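Local coordinates for 65 kDa virulence protein (Salmonella typhimurium, PDB 2GWM) that probably transfers ADP-ribose from NAD+ to an arginine of host actin, which blocks filament assembly, this chain being the C-terminal ADP-ribosyltransferase domain, at residues Q168-A171 against S172-K176. Sequence-based numbering, arbitrary orientation.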
loop_
_atom_site.group_PDB
_atom_site.type_symbol
_atom_site.label_atom_id
_atom_site.label_comp_id
_atom_site.label_asym_id
_atom_site.label_seq_id
_atom_site.Cartn_x
_atom_site.Cartn_y
_atom_site.Cartn_z
ATOM N N GLN A 168 10.738 -26.827 6.038
ATOM C CA GLN A 168 11.119 -26.287 7.320
ATOM C C GLN A 168 11.599 -24.853 7.197
ATOM O O GLN A 168 11.412 -24.057 8.090
ATOM C CB GLN A 168 12.195 -27.169 8.026
ATOM C CG GLN A 168 12.498 -26.747 9.444
ATOM C CD GLN A 168 11.292 -26.634 10.330
ATOM O OE1 GLN A 168 10.350 -27.398 10.187
ATOM N NE2 GLN A 168 11.381 -25.763 11.347
ATOM N N ASP A 169 12.306 -24.514 6.135
ATOM C CA ASP A 169 12.667 -23.124 5.912
ATOM C C ASP A 169 11.455 -22.211 5.922
ATOM O O ASP A 169 11.442 -21.211 6.594
ATOM C CB ASP A 169 13.452 -23.012 4.604
ATOM C CG ASP A 169 13.924 -21.571 4.252
ATOM O OD1 ASP A 169 14.177 -20.733 5.112
ATOM O OD2 ASP A 169 14.055 -21.336 3.026
ATOM N N PHE A 170 10.442 -22.611 5.181
ATOM C CA PHE A 170 9.183 -21.843 5.192
ATOM C C PHE A 170 8.579 -21.795 6.576
ATOM O O PHE A 170 8.149 -20.742 7.044
ATOM C CB PHE A 170 8.230 -22.441 4.209
ATOM C CG PHE A 170 6.832 -21.903 4.265
ATOM C CD1 PHE A 170 6.523 -20.741 3.561
ATOM C CD2 PHE A 170 5.852 -22.543 4.960
ATOM C CE1 PHE A 170 5.184 -20.308 3.560
ATOM C CE2 PHE A 170 4.573 -22.117 4.937
ATOM C CZ PHE A 170 4.283 -20.946 4.282
ATOM N N ALA A 171 8.482 -22.963 7.239
ATOM C CA ALA A 171 7.827 -23.034 8.533
ATOM C C ALA A 171 8.549 -22.096 9.523
ATOM O O ALA A 171 7.914 -21.415 10.365
ATOM C CB ALA A 171 7.875 -24.433 9.056
ATOM N N SER A 172 9.880 -22.099 9.495
ATOM C CA SER A 172 10.687 -21.283 10.384
ATOM C C SER A 172 10.509 -19.824 10.030
ATOM O O SER A 172 10.272 -19.019 10.928
ATOM C CB SER A 172 12.148 -21.646 10.250
ATOM O OG SER A 172 12.954 -20.956 11.174
ATOM N N GLN A 173 10.598 -19.483 8.731
ATOM C CA GLN A 173 10.429 -18.055 8.394
ATOM C C GLN A 173 9.083 -17.562 8.792
ATOM O O GLN A 173 8.907 -16.454 9.309
ATOM C CB GLN A 173 10.726 -17.844 6.927
ATOM C CG GLN A 173 12.199 -18.015 6.562
ATOM C CD GLN A 173 12.573 -17.379 5.249
ATOM O OE1 GLN A 173 12.068 -16.314 4.886
ATOM N NE2 GLN A 173 13.448 -18.026 4.524
ATOM N N LEU A 174 8.072 -18.366 8.533
ATOM C CA LEU A 174 6.722 -17.962 8.879
ATOM C C LEU A 174 6.566 -17.764 10.369
ATOM O O LEU A 174 5.917 -16.834 10.834
ATOM C CB LEU A 174 5.718 -18.997 8.363
ATOM C CG LEU A 174 4.274 -18.607 8.393
ATOM C CD1 LEU A 174 4.023 -17.390 7.590
ATOM C CD2 LEU A 174 3.423 -19.727 7.950
ATOM N N SER A 175 7.202 -18.624 11.171
ATOM C CA SER A 175 7.086 -18.566 12.602
ATOM C C SER A 175 7.727 -17.303 13.187
ATOM O O SER A 175 7.422 -16.931 14.300
ATOM C CB SER A 175 7.776 -19.787 13.213
ATOM O OG SER A 175 9.173 -19.670 13.234
ATOM N N LYS A 176 8.605 -16.688 12.406
ATOM C CA LYS A 176 9.337 -15.476 12.824
ATOM C C LYS A 176 8.678 -14.220 12.297
ATOM O O LYS A 176 9.168 -13.112 12.513
ATOM C CB LYS A 176 10.830 -15.602 12.447
ATOM C CG LYS A 176 11.453 -16.816 13.127
ATOM C CD LYS A 176 12.927 -16.836 13.110
ATOM C CE LYS A 176 13.475 -18.055 13.813
ATOM N NZ LYS A 176 14.878 -17.757 14.237
#
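Gln-168 opens the short helix 168-175 and meets Ser-172 one turn on: its carbonyl O takes the backbone N of Ser-172 at 2.9 Å, the first of four successive i to i+4 bonds. The O of Asp-169 accepts the N of Gln-173 in the same way, and a second bond joins the side chains. With CG anti to the backbone N (chi1 -179°), the carboxylate reaches forward along the helix, and OD1 accepts NE2 of Gln-173 at 2.9 Å. The N-H points nearly straight at OD1 (162°), which lies close to the amide plane; NE2, for its part, comes in on the syn side of OD1 but well out of the carboxylate plane, the two flat groups being turned 56° apart. Phe-170 bonds through its O to the N of Leu-174 at 2.8 Å, and its ring runs alongside the leucine, CZ 4.0 Å from CD2. Both lean on Ile-190 of a loop and Ile-193 of strand 192-198; the ring and the Asp-169/Gln-173 pair also touch Val-163 of strand 155-164, its neighbour in the mixed sheet. Ala-171 closes the series, its O receiving the N of Ser-175 in a more bent bond. OG of Ser-175 turns back to donate to the O of Ser-172, 2.6 Å away, and that same O also takes a weak bond from the N of Lys-176. On this surface helix, away from the predicted active-site residues, the amide-carboxylate bond thus ties the first turn beyond its backbone bonds, and the helix N-terminus probably favours the negative charge of Asp-169.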